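Local structure of aldose 1-epimerase (Caenorhabditis elegans, 1LUR) at residues A[24-29]-A[33-38]; A[51-54]-A[58-61]. The protein probably catalyses the interconversion of the alpha and beta anomers of aldose sugars such as galactose, as a GalM-like aldose 1-epimerase (mutarotase). All blocks are in the same frame, centred on the assembly; numbering follows the deposited sequence.

Contact 1 (A[24-29]-A[33-38]); sequences TATLLP and TLAKLT
Thr26 and the pair Ala35-Lys36 form the classic beta bulge of this antiparallel hairpin, strands 24-28 and 33-40. Thr26 N gives a nearly straight bond to Lys36 O (2.9 Å, 170° at the hydrogen), although it stands above the carbonyl plane. Thr26 O receives two amides: Lys36 N at 3.1 Å, in plane on a lone pair, and Ala35 N in a weak, more bent bond. The extra residue shifts the register by one, and Ala35, with a helix-like psi of -48°, turns its CB toward Thr26 O, 3.2 Å away; a lone methyl suits so close an approach. Regular hydrogen-bonded pairs, Thr24 with Thr38 and Leu28 with Thr33, lie on either side of the bulge.

These four residues, with Thr26 and Lys36, point to one face; beta-branched threonines suit such extended backbones. Thr38 OG1 lies between its backbone N and carbonyl carbon (chi1 59°), which brings it to 3.3 Å from Thr24 CB; one water holds it at 2.7 Å and reaches Thr24 OG1 only weakly. Lys36 runs alongside Thr26, its CB and CD resting against Thr26 OG1. Thr33 OG1 is hydrogen-bonded to Phe30 O in the turn.

Ala25, Leu27, Leu34 and Leu37 share the opposite face, where Val122 and Phe124 touch Leu27. There Leu27 CD1 lies 3.6 Å from Leu34 CD1.

Contact 2 (A[51-54]-A[58-61]); sequences LGFD and EFEK
Phe53 and Phe59 make a T-shaped aromatic pair that joins the loop 51-54 to helix 56-61, with ring centroids 5.1 Å apart and planes at 80°. The edge of Phe53 enters over the face of Phe59, its CD2 above the ring centre. Phe53 CB adds a CH-pi contact to that same ring, 4.3 Å from the centroid.

Backbone and aliphatic contacts extend the fit. Phe59 CE2 comes within 3.3 Å of Phe53 O, and Phe59 CZ lies 3.8 Å from Gly52 CA. Glycine suits this place doubly: at its backbone angles a beta carbon would collide with the carbonyl O of Leu51, and the Phe59 ring is close. With CG beside its backbone N (chi1 -56°), Phe53 reaches to Glu58, within the helix, where Glu58 CB packs 3.5 Å from Phe53 CB and Glu58 O lies over one ring face, toward the rim.

Among the polar ends, Glu58 OE2 is hydrogen-bonded to Thr55 OG1 and Asp54 OD1 to Lys290 N, outside the contact. No hydrogen bond links the two segments, so their cohesion rests on aromatic and van der Waals contact, while the carboxylates find their partners elsewhere.

In the fold
The two contacts follow one another along the chain: the hairpin of strands 24-28 and 33-40 is followed by strand 46-48, then by the loop 51-54 and helix 56-61. Their centres lie 11 Å apart, and both belong to the aldose 1-epimerase domain. Phe59 joins them directly, its CB 3.6 Å from Leu28 CD2, its CZ 3.8 Å from Ala35 CA and its CE1 3.9 Å from Thr33 CG2. The helix thus packs on the turn end of the hairpin, while Leu27 on the other face meets strand 121-129, so the hairpin lies between the short helix and the nine-stranded sheet of this predominantly beta fold.

Contact 1 (A[24-29]-A[33-38])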
loop_
_atom_site.group_PDB
_atom_site.type_symbol
_atom_site.label_atom_id
_atom_site.label_comp_id
_atom_site.label_asym_id
_atom_site.label_seq_id
_atom_site.Cartn_x
_atom_site.Cartn_y
_atom_site.Cartn_z
ATOM N N THR A 24 4.896 -13.668 -11.956
ATOM C CA THR A 24 5.519 -14.206 -10.758
ATOM C C THR A 24 5.579 -13.140 -9.664
ATOM O O THR A 24 5.781 -11.959 -9.938
ATOM C CB THR A 24 6.957 -14.714 -11.056
ATOM O OG1 THR A 24 6.910 -15.691 -12.105
ATOM C CG2 THR A 24 7.570 -15.363 -9.823
ATOM N N ALA A 25 5.388 -13.572 -8.426
ATOM C CA ALA A 25 5.422 -12.667 -7.286
ATOM C C ALA A 25 6.301 -13.282 -6.210
ATOM O O ALA A 25 6.210 -14.477 -5.932
ATOM C CB ALA A 25 4.017 -12.447 -6.745
ATOM N N THR A 26 7.163 -12.470 -5.615
ATOM C CA THR A 26 8.042 -12.960 -4.569
ATOM C C THR A 26 7.689 -12.237 -3.273
ATOM O O THR A 26 7.709 -11.010 -3.214
ATOM C CB THR A 26 9.513 -12.708 -4.913
ATOM O OG1 THR A 26 9.819 -13.327 -6.170
ATOM C CG2 THR A 26 10.413 -13.300 -3.841
ATOM N N LEU A 27 7.358 -13.009 -2.243
ATOM C CA LEU A 27 6.995 -12.449 -0.949
ATOM C C LEU A 27 8.056 -12.721 0.115
ATOM O O LEU A 27 8.907 -13.597 -0.045
ATOM C CB LEU A 27 5.659 -13.026 -0.486
ATOM C CG LEU A 27 4.462 -12.863 -1.428
ATOM C CD1 LEU A 27 4.358 -11.407 -1.862
ATOM C CD2 LEU A 27 4.620 -13.770 -2.647
ATOM N N LEU A 28 7.983 -11.966 1.206
ATOM C CA LEU A 28 8.921 -12.100 2.313
ATOM C C LEU A 28 8.126 -12.073 3.617
ATOM O O LEU A 28 7.348 -11.149 3.859
ATOM C CB LEU A 28 9.927 -10.945 2.284
ATOM C CG LEU A 28 11.119 -10.976 3.245
ATOM C CD1 LEU A 28 12.017 -12.171 2.924
ATOM C CD2 LEU A 28 11.904 -9.677 3.106
ATOM N N PRO A 29 8.305 -13.095 4.466
ATOM C CA PRO A 29 7.600 -13.184 5.748
ATOM C C PRO A 29 7.743 -11.907 6.566
ATOM O O PRO A 29 6.810 -11.490 7.259
ATOM C CB PRO A 29 8.266 -14.377 6.424
ATOM C CG PRO A 29 8.626 -15.253 5.266
ATOM C CD PRO A 29 9.188 -14.261 4.276
ATOM N N THR A 33 5.835 -8.659 3.154
ATOM C CA THR A 33 6.229 -7.859 2.001
ATOM C C THR A 33 6.195 -8.435 0.589
ATOM O O THR A 33 6.534 -9.595 0.363
ATOM C CB THR A 33 7.669 -7.335 2.213
ATOM O OG1 THR A 33 7.750 -6.652 3.469
ATOM C CG2 THR A 33 8.074 -6.390 1.086
ATOM N N LEU A 34 5.805 -7.589 -0.361
ATOM C CA LEU A 34 5.742 -7.968 -1.766
ATOM C C LEU A 34 7.129 -7.539 -2.234
ATOM O O LEU A 34 7.364 -6.360 -2.502
ATOM C CB LEU A 34 4.671 -7.169 -2.511
ATOM C CG LEU A 34 4.641 -7.362 -4.034
ATOM C CD1 LEU A 34 4.525 -8.848 -4.371
ATOM C CD2 LEU A 34 3.471 -6.578 -4.630
ATOM N N ALA A 35 8.047 -8.500 -2.301
ATOM C CA ALA A 35 9.425 -8.242 -2.720
ATOM C C ALA A 35 9.621 -7.980 -4.212
ATOM O O ALA A 35 10.306 -7.031 -4.596
ATOM C CB ALA A 35 10.314 -9.399 -2.285
ATOM N N LYS A 36 9.042 -8.831 -5.052
ATOM C CA LYS A 36 9.171 -8.669 -6.496
ATOM C C LYS A 36 7.878 -9.057 -7.185
ATOM O O LYS A 36 7.041 -9.753 -6.613
ATOM C CB LYS A 36 10.264 -9.581 -7.054
ATOM C CG LYS A 36 11.584 -9.595 -6.313
ATOM C CD LYS A 36 12.439 -10.766 -6.805
ATOM C CE LYS A 36 12.543 -10.780 -8.331
ATOM N NZ LYS A 36 13.313 -11.949 -8.839
ATOM N N LEU A 37 7.746 -8.614 -8.432
ATOM C CA LEU A 37 6.579 -8.891 -9.263
ATOM C C LEU A 37 7.028 -8.733 -10.717
ATOM O O LEU A 37 7.108 -7.619 -11.240
ATOM C CB LEU A 37 5.435 -7.926 -8.950
ATOM C CG LEU A 37 4.070 -8.336 -9.516
ATOM C CD1 LEU A 37 2.988 -7.570 -8.807
ATOM C CD2 LEU A 37 4.008 -8.085 -11.007
ATOM N N THR A 38 7.326 -9.857 -11.362
ATOM C CA THR A 38 7.774 -9.849 -12.748
ATOM C C THR A 38 6.646 -10.128 -13.735
ATOM O O THR A 38 5.774 -10.957 -13.481
ATOM C CB THR A 38 8.888 -10.890 -12.955
ATOM O OG1 THR A 38 8.394 -12.191 -12.616
ATOM C CG2 THR A 38 10.075 -10.573 -12.066
HETATM O O HOH W 1 7.222 -13.457 -14.654
#

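Contact 2 (A[51-54]-A[58-61])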
loop_
_atom_site.group_PDB
_atom_site.type_symbol
_atom_site.label_atom_id
_atom_site.label_comp_id
_atom_site.label_asym_id
_atom_site.label_seq_id
_atom_site.Cartn_x
_atom_site.Cartn_y
_atom_site.Cartn_z
ATOM N N LEU A 51 9.714 -1.843 -6.757
ATOM C CA LEU A 51 11.054 -1.575 -6.249
ATOM C C LEU A 51 11.344 -2.591 -5.160
ATOM O O LEU A 51 10.461 -3.358 -4.772
ATOM C CB LEU A 51 11.139 -0.155 -5.686
ATOM C CG LEU A 51 10.792 0.950 -6.687
ATOM C CD1 LEU A 51 10.947 2.312 -6.029
ATOM C CD2 LEU A 51 11.695 0.840 -7.911
ATOM N N GLY A 52 12.578 -2.606 -4.671
ATOM C CA GLY A 52 12.932 -3.549 -3.631
ATOM C C GLY A 52 14.425 -3.680 -3.401
ATOM O O GLY A 52 15.193 -2.755 -3.668
ATOM N N PHE A 53 14.835 -4.839 -2.900
ATOM C CA PHE A 53 16.238 -5.101 -2.625
ATOM C C PHE A 53 16.586 -6.524 -3.021
ATOM O O PHE A 53 15.732 -7.411 -2.996
ATOM C CB PHE A 53 16.514 -4.884 -1.137
ATOM C CG PHE A 53 16.118 -3.520 -0.650
ATOM C CD1 PHE A 53 16.822 -2.390 -1.055
ATOM C CD2 PHE A 53 15.012 -3.360 0.181
ATOM C CE1 PHE A 53 16.433 -1.116 -0.642
ATOM C CE2 PHE A 53 14.612 -2.092 0.602
ATOM C CZ PHE A 53 15.324 -0.966 0.188
ATOM N N ASP A 54 17.844 -6.741 -3.386
ATOM C CA ASP A 54 18.297 -8.064 -3.791
ATOM C C ASP A 54 18.502 -9.016 -2.608
ATOM O O ASP A 54 18.517 -10.232 -2.786
ATOM C CB ASP A 54 19.588 -7.936 -4.616
ATOM C CG ASP A 54 19.375 -7.187 -5.933
ATOM O OD1 ASP A 54 20.374 -6.809 -6.580
ATOM O OD2 ASP A 54 18.208 -6.980 -6.331
ATOM N N GLU A 58 18.553 -6.312 3.552
ATOM C CA GLU A 58 18.319 -4.954 3.066
ATOM C C GLU A 58 16.866 -4.559 3.294
ATOM O O GLU A 58 16.557 -3.390 3.524
ATOM C CB GLU A 58 18.645 -4.842 1.576
ATOM C CG GLU A 58 20.112 -5.029 1.241
ATOM C CD GLU A 58 20.371 -4.986 -0.249
ATOM O OE1 GLU A 58 20.348 -3.882 -0.831
ATOM O OE2 GLU A 58 20.585 -6.063 -0.841
ATOM N N PHE A 59 15.978 -5.544 3.214
ATOM C CA PHE A 59 14.553 -5.307 3.416
ATOM C C PHE A 59 14.302 -5.037 4.893
ATOM O O PHE A 59 13.529 -4.145 5.249
ATOM C CB PHE A 59 13.742 -6.527 2.973
ATOM C CG PHE A 59 13.242 -6.446 1.559
ATOM C CD1 PHE A 59 12.184 -5.605 1.231
ATOM C CD2 PHE A 59 13.823 -7.215 0.555
ATOM C CE1 PHE A 59 11.711 -5.531 -0.073
ATOM C CE2 PHE A 59 13.357 -7.147 -0.756
ATOM C CZ PHE A 59 12.298 -6.304 -1.069
ATOM N N GLU A 60 14.963 -5.814 5.747
ATOM C CA GLU A 60 14.821 -5.671 7.190
ATOM C C GLU A 60 15.390 -4.345 7.682
ATOM O O GLU A 60 15.114 -3.916 8.802
ATOM C CB GLU A 60 15.518 -6.828 7.911
ATOM C CG GLU A 60 14.895 -8.192 7.653
ATOM C CD GLU A 60 15.660 -9.323 8.322
ATOM O OE1 GLU A 60 16.854 -9.502 8.007
ATOM O OE2 GLU A 60 15.068 -10.036 9.161
ATOM N N LYS A 61 16.187 -3.695 6.843
ATOM C CA LYS A 61 16.781 -2.423 7.219
ATOM C C LYS A 61 16.096 -1.245 6.534
ATOM O O LYS A 61 16.340 -0.096 6.886
ATOM C CB LYS A 61 18.280 -2.425 6.890
ATOM C CG LYS A 61 19.097 -3.402 7.731
ATOM C CD LYS A 61 20.552 -3.474 7.268
ATOM C CE LYS A 61 21.402 -4.281 8.245
ATOM N NZ LYS A 61 22.788 -4.523 7.744
#